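Local coordinates for uncharacterized protein (Parabacteroides merdae ATCC 43184, PDB 4OPW) that is of unknown function but is a putative adhesin with an auto-transporter head GIN domain, consistent with a role in cell adhesion, at residues A[21-26]-A[61-66]; A[32-37]-A[83-88]; A[14-19]-A[41-46]. All coordinates share one frame; numbering follows the deposited sequence. Where two conformers were deposited one is given.

Contact 1. Residues A[21-26]-A[61-66]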
loop_
_atom_site.group_PDB
_atom_site.type_symbol
_atom_site.label_atom_id
_atom_site.label_comp_id
_atom_site.label_asym_id
_atom_site.label_seq_id
_atom_site.Cartn_x
_atom_site.Cartn_y
_atom_site.Cartn_z
ATOM N N PHE A 21 12.705 -11.569 8.022
ATOM C CA PHE A 21 12.620 -10.305 7.283
ATOM C C PHE A 21 11.603 -9.405 7.972
ATOM O O PHE A 21 10.659 -9.916 8.580
ATOM C CB PHE A 21 12.279 -10.506 5.788
ATOM C CG PHE A 21 10.927 -11.120 5.515
ATOM C CD1 PHE A 21 9.792 -10.318 5.373
ATOM C CD2 PHE A 21 10.781 -12.500 5.403
ATOM C CE1 PHE A 21 8.531 -10.889 5.161
ATOM C CE2 PHE A 21 9.522 -13.070 5.148
ATOM C CZ PHE A 21 8.404 -12.263 5.043
ATOM N N ASN A 22 11.760 -8.081 7.853
ATOM C CA ASN A 22 10.777 -7.155 8.432
ATOM C C ASN A 22 10.353 -6.114 7.366
ATOM O O ASN A 22 9.637 -5.157 7.668
ATOM C CB ASN A 22 11.319 -6.475 9.710
ATOM C CG ASN A 22 12.547 -5.619 9.489
ATOM O OD1 ASN A 22 12.957 -5.358 8.353
ATOM N ND2 ASN A 22 13.170 -5.182 10.588
ATOM N N ALA A 23 10.817 -6.306 6.111
ATOM C CA ALA A 23 10.530 -5.398 5.014
ATOM C C ALA A 23 10.471 -6.190 3.736
ATOM O O ALA A 23 11.193 -7.189 3.577
ATOM C CB ALA A 23 11.594 -4.296 4.928
ATOM N N ILE A 24 9.574 -5.774 2.828
ATOM C CA ILE A 24 9.351 -6.479 1.570
ATOM C C ILE A 24 9.484 -5.517 0.390
ATOM O O ILE A 24 8.973 -4.396 0.450
ATOM C CB ILE A 24 7.937 -7.156 1.565
ATOM C CG1 ILE A 24 7.787 -8.204 2.695
ATOM C CG2 ILE A 24 7.626 -7.804 0.179
ATOM C CD1 ILE A 24 6.291 -8.652 2.999
ATOM N N LYS A 25 10.136 -5.973 -0.684
ATOM C CA LYS A 25 10.280 -5.215 -1.930
ATOM C C LYS A 25 10.112 -6.148 -3.106
ATOM O O LYS A 25 10.763 -7.191 -3.169
ATOM C CB LYS A 25 11.630 -4.483 -1.984
ATOM C CG LYS A 25 11.842 -3.574 -3.187
ATOM C CD LYS A 25 13.166 -2.825 -3.036
ATOM C CE LYS A 25 13.550 -2.003 -4.239
ATOM N NZ LYS A 25 14.875 -1.350 -4.057
ATOM N N PHE A 26 9.236 -5.795 -4.044
ATOM C CA PHE A 26 9.070 -6.609 -5.257
ATOM C C PHE A 26 8.462 -5.748 -6.358
ATOM O O PHE A 26 7.777 -4.761 -6.077
ATOM C CB PHE A 26 8.228 -7.889 -5.003
ATOM C CG PHE A 26 6.792 -7.690 -4.547
ATOM C CD1 PHE A 26 6.507 -7.073 -3.333
ATOM C CD2 PHE A 26 5.739 -8.247 -5.265
ATOM C CE1 PHE A 26 5.187 -6.895 -2.906
ATOM C CE2 PHE A 26 4.417 -8.123 -4.807
ATOM C CZ PHE A 26 4.151 -7.411 -3.651
ATOM N N ASP A 61 19.914 -7.404 5.128
ATOM C CA ASP A 61 19.596 -6.514 6.258
ATOM C C ASP A 61 18.065 -6.555 6.574
ATOM O O ASP A 61 17.411 -5.518 6.719
ATOM C CB ASP A 61 20.085 -5.071 5.951
ATOM C CG ASP A 61 19.954 -4.068 7.085
ATOM O OD1 ASP A 61 20.060 -4.483 8.263
ATOM O OD2 ASP A 61 19.710 -2.870 6.794
ATOM N N ARG A 62 17.518 -7.791 6.642
ATOM C CA ARG A 62 16.109 -8.121 6.932
ATOM C C ARG A 62 15.117 -7.555 5.869
ATOM O O ARG A 62 13.913 -7.543 6.114
ATOM C CB ARG A 62 15.703 -7.702 8.359
ATOM C CG ARG A 62 16.362 -8.597 9.422
ATOM C CD ARG A 62 16.076 -8.121 10.845
ATOM N NE ARG A 62 16.711 -6.835 11.126
ATOM C CZ ARG A 62 16.417 -6.063 12.165
ATOM N NH1 ARG A 62 15.489 -6.432 13.037
ATOM N NH2 ARG A 62 17.040 -4.903 12.332
ATOM N N VAL A 63 15.617 -7.167 4.677
ATOM C CA VAL A 63 14.762 -6.726 3.564
ATOM C C VAL A 63 14.635 -7.882 2.597
ATOM O O VAL A 63 15.637 -8.340 2.038
ATOM C CB VAL A 63 15.266 -5.444 2.852
ATOM C CG1 VAL A 63 14.326 -5.039 1.711
ATOM C CG2 VAL A 63 15.442 -4.300 3.860
ATOM N N LEU A 64 13.414 -8.360 2.405
ATOM C CA LEU A 64 13.156 -9.443 1.476
ATOM C C LEU A 64 12.820 -8.885 0.090
ATOM O O LEU A 64 11.909 -8.064 -0.044
ATOM C CB LEU A 64 11.998 -10.336 1.998
ATOM C CG LEU A 64 11.372 -11.309 0.963
ATOM C CD1 LEU A 64 12.362 -12.446 0.564
ATOM C CD2 LEU A 64 10.093 -11.939 1.506
ATOM N N THR A 65 13.547 -9.355 -0.929
ATOM C CA THR A 65 13.269 -9.065 -2.336
ATOM C C THR A 65 12.863 -10.371 -3.012
ATOM O O THR A 65 13.530 -11.393 -2.826
ATOM C CB THR A 65 14.458 -8.391 -3.070
ATOM O OG1 THR A 65 14.709 -7.124 -2.463
ATOM C CG2 THR A 65 14.171 -8.156 -4.567
ATOM N N VAL A 66 11.765 -10.342 -3.782
ATOM C CA VAL A 66 11.339 -11.513 -4.565
ATOM C C VAL A 66 11.187 -11.070 -6.027
ATOM O O VAL A 66 10.657 -10.001 -6.300
ATOM C CB VAL A 66 10.033 -12.189 -4.003
ATOM C CG1 VAL A 66 9.577 -13.349 -4.883
ATOM C CG2 VAL A 66 10.223 -12.675 -2.565
#

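Contact 2. Residues A[32-37]-A[83-88]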
loop_
_atom_site.group_PDB
_atom_site.type_symbol
_atom_site.label_atom_id
_atom_site.label_comp_id
_atom_site.label_asym_id
_atom_site.label_seq_id
_atom_site.Cartn_x
_atom_site.Cartn_y
_atom_site.Cartn_z
ATOM N N PHE A 32 1.276 -11.534 -4.012
ATOM C CA PHE A 32 2.048 -11.702 -2.779
ATOM C C PHE A 32 1.119 -11.727 -1.559
ATOM O O PHE A 32 0.472 -10.724 -1.249
ATOM C CB PHE A 32 3.108 -10.574 -2.648
ATOM C CG PHE A 32 4.233 -10.848 -1.674
ATOM C CD1 PHE A 32 3.987 -10.943 -0.307
ATOM C CD2 PHE A 32 5.557 -10.893 -2.112
ATOM C CE1 PHE A 32 5.031 -11.191 0.596
ATOM C CE2 PHE A 32 6.596 -11.137 -1.218
ATOM C CZ PHE A 32 6.330 -11.272 0.137
ATOM N N ASN A 33 1.032 -12.896 -0.895
ATOM C CA ASN A 33 0.173 -13.146 0.260
ATOM C C ASN A 33 1.012 -13.212 1.518
ATOM O O ASN A 33 1.903 -14.060 1.632
ATOM C CB ASN A 33 -0.628 -14.448 0.037
ATOM C CG ASN A 33 -1.550 -14.306 -1.157
ATOM O OD1 ASN A 33 -2.306 -13.333 -1.257
ATOM N ND2 ASN A 33 -1.424 -15.176 -2.157
ATOM N N TYR A 34 0.748 -12.292 2.440
ATOM C CA TYR A 34 1.528 -12.163 3.656
ATOM C C TYR A 34 0.702 -12.332 4.909
ATOM O O TYR A 34 -0.441 -11.879 4.991
ATOM C CB TYR A 34 2.223 -10.758 3.687
ATOM C CG TYR A 34 2.938 -10.470 4.989
ATOM C CD1 TYR A 34 4.219 -10.964 5.227
ATOM C CD2 TYR A 34 2.307 -9.768 6.016
ATOM C CE1 TYR A 34 4.840 -10.797 6.465
ATOM C CE2 TYR A 34 2.915 -9.598 7.256
ATOM C CZ TYR A 34 4.185 -10.103 7.475
ATOM O OH TYR A 34 4.753 -9.916 8.708
ATOM N N GLU A 35 1.322 -12.942 5.917
ATOM C CA GLU A 35 0.720 -13.054 7.236
ATOM C C GLU A 35 1.777 -12.742 8.293
ATOM O O GLU A 35 2.939 -13.134 8.144
ATOM C CB GLU A 35 0.079 -14.432 7.464
ATOM C CG GLU A 35 -1.292 -14.572 6.814
ATOM C CD GLU A 35 -1.917 -15.956 6.856
ATOM O OE1 GLU A 35 -1.832 -16.619 7.915
ATOM O OE2 GLU A 35 -2.525 -16.363 5.839
ATOM N N GLN A 36 1.380 -11.997 9.311
ATOM C CA GLN A 36 2.252 -11.665 10.437
ATOM C C GLN A 36 1.993 -12.700 11.528
ATOM O O GLN A 36 0.856 -12.839 11.994
ATOM C CB GLN A 36 2.033 -10.226 10.943
ATOM C CG GLN A 36 3.172 -9.748 11.865
ATOM C CD GLN A 36 2.912 -8.445 12.597
ATOM O OE1 GLN A 36 1.992 -7.691 12.284
ATOM N NE2 GLN A 36 3.740 -8.141 13.592
ATOM N N SER A 37 3.031 -13.474 11.894
ATOM C CA SER A 37 2.880 -14.521 12.900
ATOM C C SER A 37 4.215 -14.894 13.512
ATOM O O SER A 37 5.256 -14.588 12.934
ATOM C CB SER A 37 2.251 -15.772 12.287
ATOM O OG SER A 37 3.172 -16.454 11.446
ATOM N N THR A 83 4.037 -16.027 2.263
ATOM C CA THR A 83 5.099 -16.065 3.282
ATOM C C THR A 83 4.627 -15.387 4.574
ATOM O O THR A 83 3.542 -14.808 4.617
ATOM C CB THR A 83 6.402 -15.447 2.723
ATOM O OG1 THR A 83 7.495 -15.746 3.586
ATOM C CG2 THR A 83 6.289 -13.950 2.459
ATOM N N ASN A 84 5.424 -15.496 5.628
ATOM C CA ASN A 84 5.096 -14.913 6.922
ATOM C C ASN A 84 6.367 -14.425 7.615
ATOM O O ASN A 84 7.474 -14.898 7.307
ATOM C CB ASN A 84 4.349 -15.945 7.821
ATOM C CG ASN A 84 5.226 -17.061 8.335
ATOM O OD1 ASN A 84 5.718 -17.894 7.562
ATOM N ND2 ASN A 84 5.461 -17.099 9.657
ATOM N N SER A 85 6.199 -13.510 8.577
ATOM C CA SER A 85 7.286 -13.015 9.410
ATOM C C SER A 85 6.713 -12.536 10.725
ATOM O O SER A 85 5.520 -12.244 10.806
ATOM C CB SER A 85 8.052 -11.897 8.711
ATOM O OG SER A 85 7.313 -10.690 8.681
ATOM N N LYS A 86 7.561 -12.416 11.744
ATOM C CA LYS A 86 7.088 -11.944 13.033
ATOM C C LYS A 86 6.782 -10.427 12.994
ATOM O O LYS A 86 5.865 -9.958 13.676
ATOM C CB LYS A 86 8.135 -12.274 14.105
ATOM C CG LYS A 86 7.693 -11.939 15.518
ATOM C CD LYS A 86 8.607 -12.549 16.583
ATOM C CE LYS A 86 8.236 -11.987 17.939
ATOM N NZ LYS A 86 9.020 -12.628 19.044
ATOM N N TRP A 87 7.585 -9.683 12.251
ATOM C CA TRP A 87 7.495 -8.232 12.156
ATOM C C TRP A 87 7.437 -7.758 10.709
ATOM O O TRP A 87 8.046 -8.370 9.818
ATOM C CB TRP A 87 8.712 -7.597 12.842
ATOM C CG TRP A 87 8.887 -8.004 14.269
ATOM C CD1 TRP A 87 9.804 -8.884 14.768
ATOM C CD2 TRP A 87 8.082 -7.590 15.377
ATOM N NE1 TRP A 87 9.641 -9.013 16.128
ATOM C CE2 TRP A 87 8.585 -8.238 16.527
ATOM C CE3 TRP A 87 6.970 -6.736 15.509
ATOM C CZ2 TRP A 87 8.043 -8.027 17.807
ATOM C CZ3 TRP A 87 6.449 -6.509 16.777
ATOM C CH2 TRP A 87 6.964 -7.176 17.903
ATOM N N LEU A 88 6.741 -6.632 10.484
ATOM C CA LEU A 88 6.682 -6.006 9.163
ATOM C C LEU A 88 6.620 -4.487 9.327
ATOM O O LEU A 88 5.645 -3.971 9.860
ATOM C CB LEU A 88 5.513 -6.509 8.312
ATOM C CG LEU A 88 5.475 -5.969 6.873
ATOM C CD1 LEU A 88 6.635 -6.524 6.033
ATOM C CD2 LEU A 88 4.135 -6.238 6.223
#

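Contact 3. Residues A[14-19]-A[41-46]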
loop_
_atom_site.group_PDB
_atom_site.type_symbol
_atom_site.label_atom_id
_atom_site.label_comp_id
_atom_site.label_asym_id
_atom_site.label_seq_id
_atom_site.Cartn_x
_atom_site.Cartn_y
_atom_site.Cartn_z
ATOM N N LYS A 14 6.415 -24.881 -4.634
ATOM C CA LYS A 14 7.539 -25.290 -3.794
ATOM C C LYS A 14 7.525 -24.470 -2.515
ATOM O O LYS A 14 7.372 -23.245 -2.562
ATOM C CB LYS A 14 8.875 -25.147 -4.517
ATOM C CG LYS A 14 9.057 -26.131 -5.676
ATOM C CD LYS A 14 10.438 -25.967 -6.311
ATOM C CE LYS A 14 10.613 -26.779 -7.572
ATOM N NZ LYS A 14 10.715 -28.237 -7.291
ATOM N N LYS A 15 7.710 -25.154 -1.375
ATOM C CA LYS A 15 7.699 -24.532 -0.071
ATOM C C LYS A 15 9.029 -24.791 0.636
ATOM O O LYS A 15 9.473 -25.939 0.756
ATOM C CB LYS A 15 6.519 -25.055 0.760
ATOM C CG LYS A 15 6.373 -24.367 2.117
ATOM C CD LYS A 15 5.190 -24.934 2.872
ATOM C CE LYS A 15 4.763 -24.045 4.011
ATOM N NZ LYS A 15 3.386 -24.368 4.481
ATOM N N ILE A 16 9.662 -23.721 1.090
ATOM C CA ILE A 16 10.941 -23.835 1.796
ATOM C C ILE A 16 10.901 -22.944 3.022
ATOM O O ILE A 16 10.021 -22.081 3.149
ATOM C CB ILE A 16 12.172 -23.494 0.875
ATOM C CG1 ILE A 16 12.125 -22.014 0.392
ATOM C CG2 ILE A 16 12.314 -24.497 -0.312
ATOM C CD1 ILE A 16 13.401 -21.475 -0.282
ATOM N N THR A 17 11.883 -23.120 3.915
ATOM C CA THR A 17 12.002 -22.235 5.063
ATOM C C THR A 17 12.581 -20.930 4.561
ATOM O O THR A 17 13.234 -20.899 3.496
ATOM C CB THR A 17 12.869 -22.870 6.156
ATOM O OG1 THR A 17 14.147 -23.182 5.578
ATOM C CG2 THR A 17 12.208 -24.118 6.764
ATOM N N ILE A 18 12.321 -19.846 5.296
ATOM C CA ILE A 18 12.874 -18.540 4.949
ATOM C C ILE A 18 13.433 -17.879 6.200
ATOM O O ILE A 18 12.897 -18.071 7.294
ATOM C CB ILE A 18 11.812 -17.651 4.232
ATOM C CG1 ILE A 18 12.463 -16.404 3.575
ATOM C CG2 ILE A 18 10.624 -17.271 5.153
ATOM C CD1 ILE A 18 11.482 -15.533 2.698
ATOM N N ASP A 19 14.507 -17.078 6.026
ATOM C CA ASP A 19 15.136 -16.304 7.096
ATOM C C ASP A 19 14.197 -15.190 7.560
ATOM O O ASP A 19 13.149 -14.944 6.935
ATOM C CB ASP A 19 16.468 -15.696 6.604
ATOM C CG ASP A 19 17.651 -16.652 6.468
ATOM O OD1 ASP A 19 17.574 -17.783 6.999
ATOM O OD2 ASP A 19 18.658 -16.261 5.834
ATOM N N PRO A 41 9.043 -19.223 9.956
ATOM C CA PRO A 41 8.785 -18.623 8.645
ATOM C C PRO A 41 9.105 -19.550 7.480
ATOM O O PRO A 41 10.143 -20.242 7.445
ATOM C CB PRO A 41 9.676 -17.378 8.630
ATOM C CG PRO A 41 9.936 -17.083 10.090
ATOM C CD PRO A 41 10.051 -18.454 10.708
ATOM N N HIS A 42 8.153 -19.583 6.544
ATOM C CA HIS A 42 8.259 -20.303 5.286
ATOM C C HIS A 42 7.926 -19.374 4.134
ATOM O O HIS A 42 7.273 -18.339 4.324
ATOM C CB HIS A 42 7.328 -21.530 5.249
ATOM C CG HIS A 42 7.779 -22.657 6.124
ATOM N ND1 HIS A 42 7.367 -22.755 7.439
ATOM C CD2 HIS A 42 8.574 -23.715 5.835
ATOM C CE1 HIS A 42 7.935 -23.854 7.920
ATOM N NE2 HIS A 42 8.677 -24.463 6.997
ATOM N N ILE A 43 8.358 -19.765 2.927
ATOM C CA ILE A 43 7.998 -19.086 1.690
ATOM C C ILE A 43 7.524 -20.164 0.714
ATOM O O ILE A 43 8.190 -21.186 0.527
ATOM C CB ILE A 43 9.082 -18.137 1.120
ATOM C CG1 ILE A 43 8.534 -17.314 -0.085
ATOM C CG2 ILE A 43 10.411 -18.854 0.805
ATOM C CD1 ILE A 43 9.289 -15.999 -0.357
ATOM N N GLU A 44 6.342 -19.944 0.147
ATOM C CA GLU A 44 5.723 -20.855 -0.800
ATOM C C GLU A 44 5.596 -20.126 -2.129
ATOM O O GLU A 44 4.995 -19.043 -2.191
ATOM C CB GLU A 44 4.363 -21.291 -0.226
ATOM C CG GLU A 44 3.726 -22.458 -0.942
ATOM C CD GLU A 44 2.513 -23.006 -0.216
ATOM O OE1 GLU A 44 1.590 -22.219 0.090
ATOM O OE2 GLU A 44 2.477 -24.233 0.027
ATOM N N ILE A 45 6.202 -20.707 -3.184
ATOM C CA ILE A 45 6.229 -20.139 -4.534
ATOM C C ILE A 45 5.463 -21.017 -5.494
ATOM O O ILE A 45 5.769 -22.212 -5.607
ATOM C CB ILE A 45 7.706 -19.956 -5.060
ATOM C CG1 ILE A 45 8.605 -19.158 -4.101
ATOM C CG2 ILE A 45 7.766 -19.396 -6.523
ATOM C CD1 ILE A 45 8.224 -17.652 -3.900
ATOM N N THR A 46 4.519 -20.408 -6.235
ATOM C CA THR A 46 3.813 -21.058 -7.338
ATOM C C THR A 46 4.197 -20.320 -8.620
ATOM O O THR A 46 3.962 -19.108 -8.735
ATOM C CB THR A 46 2.284 -21.092 -7.128
ATOM O OG1 THR A 46 2.015 -21.703 -5.880
ATOM C CG2 THR A 46 1.561 -21.866 -8.239
HETATM O O HOH W 1 2.465 -21.859 2.894
HETATM O O HOH W 2 1.262 -25.289 2.445
#

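Contact 1. Residues A[21-26]-A[61-66]
Strands 23-26 and 63-66 run parallel, their axes 4.6 Å apart at closest approach and 24° from exact alignment, with Ala23 facing Val63, Ile24 facing Leu64 and Lys25 facing Thr65. Leu64 N gives a nearly straight bond to Ala23 O (2.8 Å, 171°). Leu64 O in turn takes Lys25 N at 2.8 Å, so both polar backbone atoms of Leu64 are used by the one neighbour. Just before the strands, Arg62 O accepts Asn22 N at 2.8 Å, in the carbonyl plane, and a weak second bond from Ala23 N. Leu64 makes the main side-chain contact on the face it shares with Ile24. Its CD2 methyl lies over the centre of the Phe21 ring, 3.8 Å from the centroid, in a CH-pi contact. Phe21 CG stands between its backbone N and carbonyl carbon (chi1 64°), which brings the ring under this methyl. Beside it, Leu64 CB packs on Phe21 CG. The pair lies near one end of a long, mostly parallel sheet, with strand 55-60 antiparallel beyond 63-66; the sheet is probably one wall of a solenoid, as in the pectate lyase-like clan. Strand 90-94 follows on the other side of 23-27 and makes backbone hydrogen bonds to Ile24 and Phe26. On the face of Ala23, the methyl CB meets Val63 CG2 at 4.0 Å. The side chains of Ile24 and Leu64 both touch Phe32 of strand 31-36.

Contact 2. Residues A[32-37]-A[83-88]
Tyr34 reaches across to Ser85, giving its hydroxyl proton to Ser85 OG (OH to OG 2.7 Å). With CG anti to the backbone N (chi1 174°), the phenol extends over the neighbouring segment, and Ser85 OG lies in the ring plane at its edge. Ser85 OG passes its own proton to Trp87 O, also at 2.7 Å, making a short relay from tyrosine through serine to a backbone carbonyl. The relay fixes the serine hydroxyl in rotation. Leu88 comes at Tyr34 from the opposite direction; its CD2 methyl sits over one ring face, offset toward the rim, 3.7 Å from CE2. Gln36 has an extended side chain that carries its amide past Ser85. In the conformer given, Gln36 NE2 bonds Lys86 O at 2.8 Å, with the acceptor close to the amide plane, and its OE1 accepts Lys106 N. Asn84 ND2 reaches Ser37 OG at 3.0 Å; Ser37 OG lies 34° out of the amide plane of Asn84. The same nitrogen also bonds Ser39 O. Thr83 turns its CG2 methyl to Phe32 CZ (3.5 Å), while its OG1 bonds His42 O. The backbones pair in parallel: Thr83 N bonds Asn33 O, and Ser37 N bonds Ser85 O. Within the solenoid wall, strand 31-36 lies between strands 80-85 and 98-101, and the rings of Phe32 and Tyr34 pack inward on Ile24 of strand 23-27.

Contact 3. Residues A[14-19]-A[41-46]
Ile16 and Ile43 form a hydrogen-bonded pair of an antiparallel sheet edge, where strand 11-17 lines up beside strand 42-46 near the N-terminal end of the solenoid. Ile16 N bonds Ile43 O at 3.0 Å, and Ile43 N returns a bond to Ile16 O. Lys14 and Ile45 make the same reciprocal pair of hydrogen bonds at the next hydrogen-bonded pair, beyond Lys15 and Glu44. The two isoleucine side chains of Ile16 and Ile43 lie side by side, with Ile16 CG1 against Ile43 CG2 at 3.6 Å. Ile18 adds a second apolar contact, its CD1 meeting Ile43 CD1 at 3.8 Å. Its CG1 is anti to the backbone N (chi1 -167°), which carries CD1 over Ile43, while CG2 packs on Pro41 CB. Ile18 N bonds Pro41 O from well above the carbonyl plane. On the face of Lys15 and Glu44, Lys15 CE rests against His42 CB. Thr17 CG2 separately touches His42 NE2 at 3.6 Å. Further out, strand 80-85 holds 42-46 from its other side: Asn84 OD1 accepts His42 N. Ile57 of strand 55-60 touches Ile18 and Ile43. Lys15 NZ and Glu44 form no direct salt bridge; a water 3.1 Å from Lys15 NZ joins it to Glu44 OE2, 2.9 Å from the same water.

In the fold
Contacts 1 and 2 are partly buried, while contact 3 lies at the surface, farther from the centre of the chain. The first two pair parallel strands in facing walls and meet through aromatic packing, with Phe26 CZ 3.5 Å from Phe32 CB. Contact 3 is antiparallel. It shares a sheet with contact 2, since strand 42-46 neighbours strand 80-85, and side chains of 83-88 hold the backbone of 41-46. Contact 1 relies on backbone bonds and apolar cover. Contact 2 adds a buried hydroxyl relay and side-chain amides. Contact 3 has isoleucines on one face, of which Ile43 and Ile45 are buried, and water-bridged charges on the other. Leu64 and Ile18 join contacts 1 and 3.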